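Side-chain contacts in cellulase (Bacillus sp. BG-CS10, PDB 5E09), which probably hydrolyses internal beta-1,4-glucosidic bonds of cellulose, with a glycosyl hydrolase family 5 catalytic barrel and a family 46 carbohydrate-binding module among its three modules: residues Q11-D16 / D95-L100; V305-W310 / A334-R339; S445-P450 / N531-R536. All blocks are in the same frame, centred on the assembly; numbering follows the deposited sequence.

Contact 1: Q11-D16 / D95-L100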
ATOM      1  N   GLN A  11      24.897  -2.522  -8.208  1.00 45.98           N
ATOM      2  CA  GLN A  11      24.410  -1.660  -7.139  1.00 50.47           C
ATOM      3  C   GLN A  11      24.050  -0.272  -7.671  1.00 57.50           C
ATOM      4  O   GLN A  11      23.093   0.359  -7.203  1.00 54.09           O
ATOM      5  CB  GLN A  11      25.451  -1.535  -6.027  1.00 50.80           C
ATOM      6  CG  GLN A  11      25.618  -2.765  -5.153  1.00 59.69           C
ATOM      7  CD  GLN A  11      26.620  -2.547  -4.026  1.00 75.30           C
ATOM      8  OE1 GLN A  11      27.759  -2.132  -4.261  1.00 67.98           O
ATOM      9  NE2 GLN A  11      26.198  -2.824  -2.794  1.00 66.54           N
ATOM     10  N   SER A  12      24.824   0.201  -8.646  1.00 46.72           N
ATOM     11  CA  SER A  12      24.578   1.500  -9.264  1.00 53.67           C
ATOM     12  C   SER A  12      23.390   1.420 -10.210  1.00 39.20           C
ATOM     13  O   SER A  12      22.586   2.345 -10.304  1.00 41.62           O
ATOM     14  CB  SER A  12      25.822   1.986 -10.013  1.00 43.74           C
ATOM     15  OG  SER A  12      26.880   2.239  -9.110  1.00 67.07           O
ATOM     16  N   TYR A  13      23.314   0.306 -10.926  1.00 38.61           N
ATOM     17  CA  TYR A  13      22.160  -0.046 -11.733  1.00 38.29           C
ATOM     18  C   TYR A  13      20.886   0.065 -10.895  1.00 48.58           C
ATOM     19  O   TYR A  13      19.955   0.779 -11.268  1.00 47.72           O
ATOM     20  CB  TYR A  13      22.338  -1.461 -12.290  1.00 38.59           C
ATOM     21  CG  TYR A  13      21.227  -1.977 -13.184  1.00 50.53           C
ATOM     22  CD1 TYR A  13      20.102  -2.589 -12.641  1.00 44.18           C
ATOM     23  CD2 TYR A  13      21.321  -1.893 -14.568  1.00 36.48           C
ATOM     24  CE1 TYR A  13      19.095  -3.082 -13.443  1.00 40.14           C
ATOM     25  CE2 TYR A  13      20.312  -2.383 -15.384  1.00 43.94           C
ATOM     26  CZ  TYR A  13      19.197  -2.978 -14.812  1.00 55.01           C
ATOM     27  OH  TYR A  13      18.177  -3.483 -15.596  1.00 42.84           O
ATOM     28  N   VAL A  14      20.863  -0.613  -9.748  1.00 39.55           N
ATOM     29  CA  VAL A  14      19.672  -0.625  -8.900  1.00 45.13           C
ATOM     30  C   VAL A  14      19.399   0.742  -8.265  1.00 52.56           C
ATOM     31  O   VAL A  14      18.244   1.159  -8.162  1.00 37.19           O
ATOM     32  CB  VAL A  14      19.777  -1.707  -7.796  1.00 53.37           C
ATOM     33  CG1 VAL A  14      18.722  -1.492  -6.708  1.00 37.23           C
ATOM     34  CG2 VAL A  14      19.637  -3.093  -8.407  1.00 46.60           C
ATOM     35  N   ALA A  15      20.455   1.441  -7.851  1.00 45.99           N
ATOM     36  CA  ALA A  15      20.289   2.781  -7.294  1.00 41.34           C
ATOM     37  C   ALA A  15      19.681   3.726  -8.331  1.00 49.29           C
ATOM     38  O   ALA A  15      18.903   4.615  -7.988  1.00 42.17           O
ATOM     39  CB  ALA A  15      21.617   3.326  -6.791  1.00 39.27           C
ATOM     40  N   ASP A  16      19.967   3.491  -9.591  1.00 43.71           N
ATOM     41  CA  ASP A  16      19.467   4.295 -10.671  1.00 42.87           C
ATOM     42  C   ASP A  16      17.991   4.074 -10.972  1.00 50.16           C
ATOM     43  O   ASP A  16      17.427   4.751 -11.787  1.00 56.59           O
ATOM     44  CB  ASP A  16      20.319   4.097 -11.901  1.00 41.96           C
ATOM     45  CG  ASP A  16      20.219   5.232 -12.856  1.00 62.52           C
ATOM     46  OD1 ASP A  16      20.103   6.372 -12.406  1.00 57.57           O
ATOM     47  OD2 ASP A  16      20.267   5.000 -14.067  1.00 56.69           O
ATOM     48  N   ASP A  95      13.254   6.191 -21.293  1.00 51.19           N
ATOM     49  CA  ASP A  95      14.486   5.977 -20.528  1.00 60.20           C
ATOM     50  C   ASP A  95      14.208   5.388 -19.138  1.00 50.14           C
ATOM     51  O   ASP A  95      15.001   5.550 -18.211  1.00 54.66           O
ATOM     52  CB  ASP A  95      15.282   7.285 -20.403  1.00 58.35           C
ATOM     53  CG  ASP A  95      15.911   7.715 -21.719  1.00 83.16           C
ATOM     54  OD1 ASP A  95      15.977   6.877 -22.648  1.00 63.44           O
ATOM     55  OD2 ASP A  95      16.334   8.888 -21.824  1.00 79.35           O
ATOM     56  N   LEU A  96      13.081   4.698 -19.002  1.00 42.40           N
ATOM     57  CA  LEU A  96      12.768   4.002 -17.760  1.00 57.49           C
ATOM     58  C   LEU A  96      13.469   2.649 -17.697  1.00 48.62           C
ATOM     59  O   LEU A  96      13.722   2.029 -18.728  1.00 44.01           O
ATOM     60  CB  LEU A  96      11.257   3.799 -17.615  1.00 54.21           C
ATOM     61  CG  LEU A  96      10.368   5.037 -17.517  1.00 49.42           C
ATOM     62  CD1 LEU A  96       8.896   4.637 -17.614  1.00 45.74           C
ATOM     63  CD2 LEU A  96      10.645   5.765 -16.220  1.00 41.43           C
ATOM     64  N   TYR A  97      13.790   2.199 -16.488  1.00 43.67           N
ATOM     65  CA  TYR A  97      14.121   0.795 -16.280  1.00 39.73           C
ATOM     66  C   TYR A  97      12.807   0.032 -16.200  1.00 45.97           C
ATOM     67  O   TYR A  97      11.813   0.570 -15.708  1.00 40.11           O
ATOM     68  CB  TYR A  97      14.929   0.584 -15.005  1.00 46.74           C
ATOM     69  CG  TYR A  97      16.321   1.174 -15.005  1.00 52.61           C
ATOM     70  CD1 TYR A  97      16.535   2.511 -14.671  1.00 51.39           C
ATOM     71  CD2 TYR A  97      17.429   0.385 -15.292  1.00 46.96           C
ATOM     72  CE1 TYR A  97      17.812   3.049 -14.644  1.00 44.07           C
ATOM     73  CE2 TYR A  97      18.710   0.914 -15.271  1.00 60.02           C
ATOM     74  CZ  TYR A  97      18.896   2.246 -14.948  1.00 60.25           C
ATOM     75  OH  TYR A  97      20.169   2.771 -14.927  1.00 49.92           O
ATOM     76  N   VAL A  98      12.796  -1.207 -16.690  1.00 43.65           N
ATOM     77  CA  VAL A  98      11.590  -2.034 -16.678  1.00 34.73           C
ATOM     78  C   VAL A  98      11.852  -3.392 -16.021  1.00 46.19           C
ATOM     79  O   VAL A  98      12.883  -4.011 -16.266  1.00 39.21           O
ATOM     80  CB  VAL A  98      11.055  -2.261 -18.107  1.00 39.38           C
ATOM     81  CG1 VAL A  98       9.790  -3.119 -18.086  1.00 32.83           C
ATOM     82  CG2 VAL A  98      10.792  -0.929 -18.781  1.00 41.70           C
HETATM   83  N   MSE A  99      10.927  -3.835 -15.170  1.00 39.86           N
HETATM   84  CA  MSE A  99      10.983  -5.176 -14.592  1.00 49.22           C
HETATM   85  C   MSE A  99       9.788  -5.983 -15.090  1.00 46.21           C
HETATM   86  O   MSE A  99       8.642  -5.541 -14.967  1.00 41.09           O
HETATM   87  CB  MSE A  99      10.993  -5.132 -13.053  1.00 38.55           C
HETATM   88  CG  MSE A  99      11.003  -6.525 -12.406  1.00 41.91           C
HETATM   89 SE   MSE A  99      10.990  -6.567 -10.445  0.56 38.75          SE
HETATM   90  CE  MSE A  99      12.292  -5.137 -10.123  1.00 29.33           C
ATOM     91  N   LEU A 100      10.059  -7.156 -15.660  1.00 48.77           N
ATOM     92  CA  LEU A 100       9.005  -8.024 -16.199  1.00 37.97           C
ATOM     93  C   LEU A 100       8.975  -9.380 -15.483  1.00 39.88           C
ATOM     94  O   LEU A 100      10.032  -9.951 -15.194  1.00 45.23           O
ATOM     95  CB  LEU A 100       9.210  -8.230 -17.698  1.00 31.60           C
ATOM     96  CG  LEU A 100       8.216  -9.142 -18.413  1.00 40.19           C
ATOM     97  CD1 LEU A 100       6.854  -8.486 -18.471  1.00 39.80           C
ATOM     98  CD2 LEU A 100       8.704  -9.507 -19.810  1.00 42.93           C
TER
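Tyr13 and Tyr97 meet at the N-terminal end of the strands of the (beta/alpha)8 (TIM) barrel. Helix 9-15 lies across this end, and Tyr97 opens strand 97-100. The rings form a T-shaped (edge-to-face) pair. Tyr97 supplies the edge and Tyr13 the face, with planes 77° apart and centroids 5.0 Å apart. Tyr97 CE2 sits over the rim of the Tyr13 ring, 3.7 Å from Tyr13 CE2. Tyr97 CD2 comes in beside it, 3.8 Å from Tyr13 CZ. Tyr13 has its CG anti to the backbone N (chi1 -179°), which carries the ring from the helix toward the strand. Its hydroxyl goes further and bonds to the carbonyl of His140, so the ring is held at its far end as well as over one face. A leucine in place of Tyr13 would probably leave the edge of Tyr97 without its aromatic face and the His140 carbonyl without this hydroxyl.

One residue on, Val14 packs on Pro266. The polar part of the contact comes at Asp16. Tyr97 OH donates to Asp16 OD2, which lies in the plane of the Tyr97 ring. The modelled separation of Tyr97 OH and Asp16 OD2 is 2.4 Å, so short that its exact value is doubtful. The carboxylate stands almost square to the ring, at 86°. Its other oxygen, OD1, forms a salt bridge with Lys56, whose charge would tend to stabilise the carboxylate. The Asp16 backbone also comes near the ring: Asp16 O lies 3.3 Å from Tyr97 CE1, well out of the ring plane.

Contact 2: V305-W310 / A334-R339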
ATOM      1  N   VAL A 305      17.537   0.941  -0.245  1.00 41.06           N
ATOM      2  CA  VAL A 305      16.551   0.062  -0.856  1.00 42.15           C
ATOM      3  C   VAL A 305      15.782   0.799  -1.941  1.00 36.35           C
ATOM      4  O   VAL A 305      15.055   1.747  -1.653  1.00 40.60           O
ATOM      5  CB  VAL A 305      15.550  -0.494   0.175  1.00 39.11           C
ATOM      6  CG1 VAL A 305      14.511  -1.376  -0.520  1.00 33.25           C
ATOM      7  CG2 VAL A 305      16.277  -1.270   1.261  1.00 31.24           C
ATOM      8  N   THR A 306      15.950   0.368  -3.187  1.00 35.63           N
ATOM      9  CA  THR A 306      15.154   0.904  -4.279  1.00 30.41           C
ATOM     10  C   THR A 306      13.726   0.390  -4.122  1.00 36.96           C
ATOM     11  O   THR A 306      13.517  -0.807  -3.950  1.00 35.94           O
ATOM     12  CB  THR A 306      15.730   0.504  -5.646  1.00 35.38           C
ATOM     13  OG1 THR A 306      16.886   1.306  -5.925  1.00 43.12           O
ATOM     14  CG2 THR A 306      14.709   0.711  -6.748  1.00 28.97           C
ATOM     15  N   HIS A 307      12.745   1.289  -4.157  1.00 32.48           N
ATOM     16  CA  HIS A 307      11.361   0.902  -3.897  1.00 35.04           C
ATOM     17  C   HIS A 307      10.440   1.181  -5.080  1.00 31.39           C
ATOM     18  O   HIS A 307      10.698   2.076  -5.889  1.00 36.44           O
ATOM     19  CB  HIS A 307      10.842   1.623  -2.654  1.00 41.39           C
ATOM     20  CG  HIS A 307      10.982   3.111  -2.722  1.00 46.87           C
ATOM     21  ND1 HIS A 307      10.195   3.894  -3.542  1.00 36.35           N
ATOM     22  CD2 HIS A 307      11.828   3.956  -2.090  1.00 39.40           C
ATOM     23  CE1 HIS A 307      10.550   5.160  -3.403  1.00 49.73           C
ATOM     24  NE2 HIS A 307      11.541   5.225  -2.530  1.00 34.38           N
HETATM   25  N   MSE A 308       9.359   0.410  -5.166  1.00 30.23           N
HETATM   26  CA  MSE A 308       8.411   0.491  -6.279  1.00 38.49           C
HETATM   27  C   MSE A 308       6.958   0.410  -5.796  1.00 41.36           C
HETATM   28  O   MSE A 308       6.505  -0.640  -5.337  1.00 39.67           O
HETATM   29  CB  MSE A 308       8.684  -0.625  -7.290  1.00 34.95           C
HETATM   30  CG  MSE A 308      10.146  -0.759  -7.680  1.00 32.55           C
HETATM   31 SE   MSE A 308      10.408  -2.011  -9.124  0.61 43.18          SE
HETATM   32  CE  MSE A 308       9.967  -0.843 -10.622  1.00 33.23           C
ATOM     33  N   LEU A 309       6.235   1.519  -5.918  1.00 36.42           N
ATOM     34  CA  LEU A 309       4.887   1.647  -5.374  1.00 33.89           C
ATOM     35  C   LEU A 309       3.877   0.765  -6.101  1.00 38.84           C
ATOM     36  O   LEU A 309       3.845   0.730  -7.331  1.00 35.67           O
ATOM     37  CB  LEU A 309       4.441   3.111  -5.443  1.00 40.47           C
ATOM     38  CG  LEU A 309       2.992   3.464  -5.102  1.00 40.29           C
ATOM     39  CD1 LEU A 309       2.758   3.389  -3.602  1.00 35.69           C
ATOM     40  CD2 LEU A 309       2.633   4.840  -5.653  1.00 31.99           C
ATOM     41  N   TRP A 310       3.053   0.056  -5.338  1.00 32.07           N
ATOM     42  CA  TRP A 310       1.990  -0.743  -5.937  1.00 39.67           C
ATOM     43  C   TRP A 310       0.802   0.152  -6.277  1.00 39.29           C
ATOM     44  O   TRP A 310       0.221   0.781  -5.393  1.00 38.77           O
ATOM     45  CB  TRP A 310       1.544  -1.875  -5.004  1.00 38.68           C
ATOM     46  CG  TRP A 310       0.384  -2.648  -5.561  1.00 41.97           C
ATOM     47  CD1 TRP A 310      -0.915  -2.614  -5.127  1.00 38.16           C
ATOM     48  CD2 TRP A 310       0.406  -3.542  -6.672  1.00 31.48           C
ATOM     49  NE1 TRP A 310      -1.694  -3.441  -5.893  1.00 42.08           N
ATOM     50  CE2 TRP A 310      -0.900  -4.029  -6.860  1.00 35.63           C
ATOM     51  CE3 TRP A 310       1.418  -4.000  -7.530  1.00 37.18           C
ATOM     52  CZ2 TRP A 310      -1.240  -4.938  -7.858  1.00 33.36           C
ATOM     53  CZ3 TRP A 310       1.085  -4.903  -8.529  1.00 38.20           C
ATOM     54  CH2 TRP A 310      -0.234  -5.361  -8.684  1.00 34.41           C
ATOM     55  N   ALA A 334       8.376  14.241  -2.029  1.00 37.54           N
ATOM     56  CA  ALA A 334       9.222  14.883  -1.030  1.00 40.25           C
ATOM     57  C   ALA A 334      10.131  13.860  -0.354  1.00 42.09           C
ATOM     58  O   ALA A 334      11.320  14.111  -0.139  1.00 47.11           O
ATOM     59  CB  ALA A 334       8.370  15.606   0.009  1.00 32.98           C
ATOM     60  N   SER A 335       9.568  12.702  -0.027  1.00 38.53           N
ATOM     61  CA  SER A 335      10.324  11.675   0.681  1.00 36.84           C
ATOM     62  C   SER A 335      11.451  11.077  -0.164  1.00 35.06           C
ATOM     63  O   SER A 335      12.425  10.564   0.389  1.00 37.86           O
ATOM     64  CB  SER A 335       9.385  10.572   1.168  1.00 42.52           C
ATOM     65  OG  SER A 335       8.380  11.115   2.011  1.00 48.24           O
ATOM     66  N   TRP A 336      11.329  11.139  -1.491  1.00 29.92           N
ATOM     67  CA  TRP A 336      12.427  10.710  -2.362  1.00 39.34           C
ATOM     68  C   TRP A 336      13.713  11.489  -2.089  1.00 49.64           C
ATOM     69  O   TRP A 336      14.811  10.960  -2.266  1.00 46.76           O
ATOM     70  CB  TRP A 336      12.079  10.874  -3.843  1.00 34.04           C
ATOM     71  CG  TRP A 336      10.865  10.156  -4.293  1.00 37.77           C
ATOM     72  CD1 TRP A 336      10.258   9.094  -3.685  1.00 40.47           C
ATOM     73  CD2 TRP A 336      10.096  10.442  -5.466  1.00 40.56           C
ATOM     74  NE1 TRP A 336       9.154   8.704  -4.408  1.00 38.88           N
ATOM     75  CE2 TRP A 336       9.032   9.516  -5.501  1.00 37.13           C
ATOM     76  CE3 TRP A 336      10.203  11.393  -6.485  1.00 44.70           C
ATOM     77  CZ2 TRP A 336       8.084   9.517  -6.520  1.00 38.20           C
ATOM     78  CZ3 TRP A 336       9.258  11.388  -7.496  1.00 42.74           C
ATOM     79  CH2 TRP A 336       8.213  10.457  -7.505  1.00 45.54           C
ATOM     80  N   GLU A 337      13.574  12.747  -1.671  1.00 42.43           N
ATOM     81  CA  GLU A 337      14.740  13.612  -1.472  1.00 46.72           C
ATOM     82  C   GLU A 337      15.163  13.737  -0.006  1.00 54.64           C
ATOM     83  O   GLU A 337      16.345  13.932   0.291  1.00 49.75           O
ATOM     84  CB  GLU A 337      14.476  15.003  -2.051  1.00 44.17           C
ATOM     85  CG  GLU A 337      15.666  15.945  -1.951  1.00 67.00           C
ATOM     86  CD  GLU A 337      15.394  17.308  -2.578  1.00 99.85           C
ATOM     87  OE1 GLU A 337      14.257  17.526  -3.058  1.00 84.95           O
ATOM     88  OE2 GLU A 337      16.319  18.156  -2.595  1.00 88.61           O
ATOM     89  N   GLY A 338      14.210  13.625   0.911  1.00 38.54           N
ATOM     90  CA  GLY A 338      14.525  13.806   2.313  1.00 31.83           C
ATOM     91  C   GLY A 338      13.290  13.862   3.180  1.00 37.34           C
ATOM     92  O   GLY A 338      12.165  13.771   2.693  1.00 41.26           O
ATOM     93  N   ARG A 339      13.506  14.022   4.478  1.00 40.06           N
ATOM     94  CA  ARG A 339      12.419  13.954   5.448  1.00 46.20           C
ATOM     95  C   ARG A 339      11.515  15.185   5.430  1.00 44.00           C
ATOM     96  O   ARG A 339      11.978  16.304   5.205  1.00 53.75           O
ATOM     97  CB  ARG A 339      12.990  13.750   6.855  1.00 34.97           C
ATOM     98  CG  ARG A 339      13.800  12.469   6.999  1.00 43.72           C
ATOM     99  CD  ARG A 339      13.683  11.885   8.400  1.00 45.44           C
ATOM    100  NE  ARG A 339      12.313  11.478   8.711  1.00 37.94           N
ATOM    101  CZ  ARG A 339      11.942  10.952   9.873  1.00 52.82           C
ATOM    102  NH1 ARG A 339      12.839  10.771  10.836  1.00 38.98           N
ATOM    103  NH2 ARG A 339      10.675  10.609  10.074  1.00 49.70           N
TER
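His307 and Trp336 join the eighth strand of the TIM barrel to the helix that follows it, 326-337. The two side chains supply the whole contact between these segments. They cross at about a right angle, and CE1 of the imidazole meets the NE1-CD1 side of the indole five-membered ring. His307 CE1 is 3.9 Å from Trp336 NE1 and 4.0 Å from Trp336 CD1. The rings are inclined by 33°, and Trp336 CD1 lies in the plane of the imidazole, at its edge. This is van der Waals contact at an oblique angle.

Packing is close on the histidine side. The CG of His307 lies between its backbone N and carbonyl carbon (chi1 55°), a crowded position that directs the imidazole toward the helix. There it is buried against Ile297 and Leu300 of helix 286-302, and it also meets the ring of Phe272. Pro19 touches both His307 and Trp336.

The tryptophan side is looser. Trp336 is partly exposed, although Tyr55 forms an edge-to-face pair with it. Glu337, next along, is exposed. Beyond the helix, Arg339 forms a salt bridge with Glu294. Ala334 O accepts from two backbone donors: Glu337 N at 3.0 Å and Gly338 N at 3.1 Å.

Contact 3: S445-P450 / N531-R536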
ATOM      1  N   SER A 445     -28.334  -8.331   5.710  1.00 53.44           N
ATOM      2  CA  SER A 445     -27.694  -8.098   4.423  1.00 59.26           C
ATOM      3  C   SER A 445     -27.872  -6.661   3.928  1.00 52.34           C
ATOM      4  O   SER A 445     -27.286  -6.275   2.919  1.00 57.81           O
ATOM      5  CB  SER A 445     -28.237  -9.083   3.388  1.00 53.74           C
ATOM      6  OG  SER A 445     -29.638  -8.939   3.247  1.00 56.83           O
ATOM      7  N   ASN A 446     -28.667  -5.870   4.642  1.00 53.38           N
ATOM      8  CA  ASN A 446     -28.933  -4.494   4.232  1.00 53.73           C
ATOM      9  C   ASN A 446     -29.005  -3.529   5.417  1.00 68.66           C
ATOM     10  O   ASN A 446     -29.902  -2.689   5.493  1.00 65.28           O
ATOM     11  CB  ASN A 446     -30.236  -4.436   3.435  1.00 65.32           C
ATOM     12  CG  ASN A 446     -30.385  -3.148   2.655  1.00 71.80           C
ATOM     13  OD1 ASN A 446     -29.395  -2.543   2.245  1.00 75.73           O
ATOM     14  ND2 ASN A 446     -31.626  -2.718   2.450  1.00 77.18           N
ATOM     15  N   PHE A 447     -28.055  -3.643   6.339  1.00 59.67           N
ATOM     16  CA  PHE A 447     -28.130  -2.884   7.579  1.00 47.48           C
ATOM     17  C   PHE A 447     -27.257  -1.627   7.579  1.00 43.58           C
ATOM     18  O   PHE A 447     -26.048  -1.681   7.343  1.00 46.74           O
ATOM     19  CB  PHE A 447     -27.758  -3.771   8.767  1.00 39.49           C
ATOM     20  CG  PHE A 447     -28.156  -3.190  10.090  1.00 50.23           C
ATOM     21  CD1 PHE A 447     -29.431  -3.392  10.593  1.00 47.40           C
ATOM     22  CD2 PHE A 447     -27.262  -2.423  10.823  1.00 38.42           C
ATOM     23  CE1 PHE A 447     -29.809  -2.845  11.809  1.00 53.84           C
ATOM     24  CE2 PHE A 447     -27.628  -1.876  12.037  1.00 47.61           C
ATOM     25  CZ  PHE A 447     -28.903  -2.088  12.533  1.00 52.74           C
ATOM     26  N   ALA A 448     -27.888  -0.495   7.855  1.00 36.42           N
ATOM     27  CA  ALA A 448     -27.175   0.763   7.990  1.00 51.73           C
ATOM     28  C   ALA A 448     -27.787   1.626   9.090  1.00 43.92           C
ATOM     29  O   ALA A 448     -28.993   1.853   9.116  1.00 47.93           O
ATOM     30  CB  ALA A 448     -27.169   1.516   6.667  1.00 44.33           C
ATOM     31  N   ILE A 449     -26.939   2.095   9.996  1.00 46.74           N
ATOM     32  CA  ILE A 449     -27.331   3.031  11.038  1.00 36.33           C
ATOM     33  C   ILE A 449     -27.336   4.457  10.517  1.00 35.92           C
ATOM     34  O   ILE A 449     -26.298   4.960  10.100  1.00 47.25           O
ATOM     35  CB  ILE A 449     -26.371   2.955  12.230  1.00 37.41           C
ATOM     36  CG1 ILE A 449     -26.245   1.508  12.711  1.00 45.03           C
ATOM     37  CG2 ILE A 449     -26.822   3.898  13.342  1.00 36.87           C
ATOM     38  CD1 ILE A 449     -25.019   1.247  13.558  1.00 43.12           C
ATOM     39  N   PRO A 450     -28.504   5.114  10.526  1.00 41.02           N
ATOM     40  CA  PRO A 450     -28.536   6.535  10.166  1.00 36.95           C
ATOM     41  C   PRO A 450     -27.615   7.329  11.085  1.00 40.14           C
ATOM     42  O   PRO A 450     -27.656   7.159  12.304  1.00 46.24           O
ATOM     43  CB  PRO A 450     -30.004   6.922  10.366  1.00 43.40           C
ATOM     44  CG  PRO A 450     -30.757   5.637  10.215  1.00 43.20           C
ATOM     45  CD  PRO A 450     -29.852   4.576  10.790  1.00 52.15           C
ATOM     46  N   ASN A 531     -32.081 -13.417  10.616  1.00 52.13           N
ATOM     47  CA  ASN A 531     -31.643 -12.466   9.613  1.00 49.65           C
ATOM     48  C   ASN A 531     -32.093 -11.046   9.905  1.00 56.50           C
ATOM     49  O   ASN A 531     -31.996 -10.177   9.041  1.00 47.20           O
ATOM     50  CB  ASN A 531     -32.152 -12.882   8.234  1.00 55.27           C
ATOM     51  CG  ASN A 531     -31.313 -13.980   7.615  1.00 79.44           C
ATOM     52  OD1 ASN A 531     -30.233 -13.724   7.082  1.00 77.45           O
ATOM     53  ND2 ASN A 531     -31.806 -15.212   7.682  1.00 78.78           N
ATOM     54  N   HIS A 532     -32.596 -10.803  11.111  1.00 45.23           N
ATOM     55  CA  HIS A 532     -33.103  -9.471  11.416  1.00 56.36           C
ATOM     56  C   HIS A 532     -32.384  -8.814  12.581  1.00 49.91           C
ATOM     57  O   HIS A 532     -31.975  -9.475  13.533  1.00 47.71           O
ATOM     58  CB  HIS A 532     -34.599  -9.524  11.684  1.00 45.22           C
ATOM     59  CG  HIS A 532     -35.391  -9.989  10.504  1.00 64.58           C
ATOM     60  ND1 HIS A 532     -35.956 -11.244  10.436  1.00 52.72           N
ATOM     61  CD2 HIS A 532     -35.682  -9.376   9.332  1.00 60.14           C
ATOM     62  CE1 HIS A 532     -36.578 -11.378   9.277  1.00 66.30           C
ATOM     63  NE2 HIS A 532     -36.427 -10.261   8.590  1.00 75.82           N
ATOM     64  N   VAL A 533     -32.224  -7.500  12.469  1.00 41.14           N
ATOM     65  CA  VAL A 533     -31.484  -6.704  13.437  1.00 36.66           C
ATOM     66  C   VAL A 533     -32.219  -5.415  13.773  1.00 37.48           C
ATOM     67  O   VAL A 533     -32.733  -4.707  12.887  1.00 46.59           O
ATOM     68  CB  VAL A 533     -30.068  -6.337  12.925  1.00 42.13           C
ATOM     69  CG1 VAL A 533     -29.271  -5.621  14.018  1.00 46.38           C
ATOM     70  CG2 VAL A 533     -29.328  -7.569  12.464  1.00 42.04           C
ATOM     71  N   GLN A 534     -32.172  -5.085  15.052  1.00 37.32           N
ATOM     72  CA  GLN A 534     -32.718  -3.870  15.583  1.00 37.83           C
ATOM     73  C   GLN A 534     -31.580  -3.007  16.141  1.00 44.06           C
ATOM     74  O   GLN A 534     -30.794  -3.454  16.917  1.00 44.68           O
ATOM     75  CB  GLN A 534     -33.744  -4.166  16.651  1.00 38.28           C
ATOM     76  CG  GLN A 534     -34.090  -2.951  17.468  1.00 53.32           C
ATOM     77  CD  GLN A 534     -35.495  -2.921  17.985  1.00 67.77           C
ATOM     78  OE1 GLN A 534     -35.719  -3.143  19.155  1.00 88.71           O
ATOM     79  NE2 GLN A 534     -36.444  -2.608  17.121  1.00 68.87           N
ATOM     80  N   GLY A 535     -31.527  -1.754  15.745  1.00 39.83           N
ATOM     81  CA  GLY A 535     -30.521  -0.835  16.205  1.00 35.39           C
ATOM     82  C   GLY A 535     -31.104   0.163  17.160  1.00 45.63           C
ATOM     83  O   GLY A 535     -32.115   0.716  16.914  1.00 45.47           O
ATOM     84  N   ARG A 536     -30.450   0.385  18.271  1.00 45.33           N
ATOM     85  CA  ARG A 536     -30.959   1.290  19.289  1.00 42.73           C
ATOM     86  C   ARG A 536     -29.859   2.262  19.703  1.00 48.86           C
ATOM     87  O   ARG A 536     -28.764   1.853  20.106  1.00 43.14           O
ATOM     88  CB  ARG A 536     -31.478   0.499  20.491  1.00 44.94           C
ATOM     89  CG  ARG A 536     -32.870  -0.092  20.275  1.00 55.32           C
ATOM     90  CD  ARG A 536     -33.893   1.030  20.125  1.00 60.72           C
ATOM     91  NE  ARG A 536     -35.254   0.556  19.886  1.00 68.71           N
ATOM     92  CZ  ARG A 536     -35.796   0.383  18.681  1.00 77.31           C
ATOM     93  NH1 ARG A 536     -35.083   0.601  17.582  1.00 56.10           N
ATOM     94  NH2 ARG A 536     -37.040  -0.068  18.578  1.00 73.34           N
TER
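Phe447 packs on Val533 inside the C-terminal carbohydrate-binding domain, probably the family 46 module, within its large antiparallel sheet. Strand 436-443 lies between their two strands in the sheet order, so the contact is made by side chains and not by strand pairing.

The main interaction is apolar. Phe447 has its CG anti to the backbone N (chi1 -165°), which sends the ring across toward strand 532-536. Its CE1 corner does the touching, 3.6 Å from Val533 CG1. The neighbouring CD1 is 3.8 Å from Val533 CB. The two side chains cross at about a right angle. Leu526 of strand 521-529 packs on both residues, and Thr440 and Ile497 also touch Phe447.

A second kind of contact is ring against backbone. Phe447 CE1 is 3.6 Å from Val533 O. Farther along, Gly535 N lies at the edge of the Phe447 ring, near its plane, 4.2 Å from Phe447 CZ. Gly535 has no side chain, and a beta carbon at its place would be tight against Phe447 CZ.

Polar bonding lies apart from the ring. Arg536 NH1 donates to Gly535 O at 3.0 Å, from above the carbonyl plane.

With all three touching residues buried, the pairing probably rests on shape fit and exclusion of water. It carries no charge and uses no directional bond between the segments, as expected of the hydrophobic interior of a beta domain.

In the fold
The contacts follow one another along the chain, each closing before the next opens. Contacts 1 and 2 share the eight-stranded parallel barrel of the catalytic domain, with centres 14 Å apart. They touch: Val14 O lies 2.6 Å from Thr306 OG1, a probable hydrogen bond, and Met99 CE packs on Met308 SE at 3.8 Å. Strands 97-100 and 306-311 are the third and eighth of the barrel. Contact 3 belongs to the nine-stranded sheet of the C-terminal carbohydrate-binding domain. Its centre is 53 Å from contact 1 and 44 Å from contact 2. The X2 domain lies between barrel and C-terminal module in sequence, and the nearest atoms of contacts 2 and 3 are about 27 Å apart.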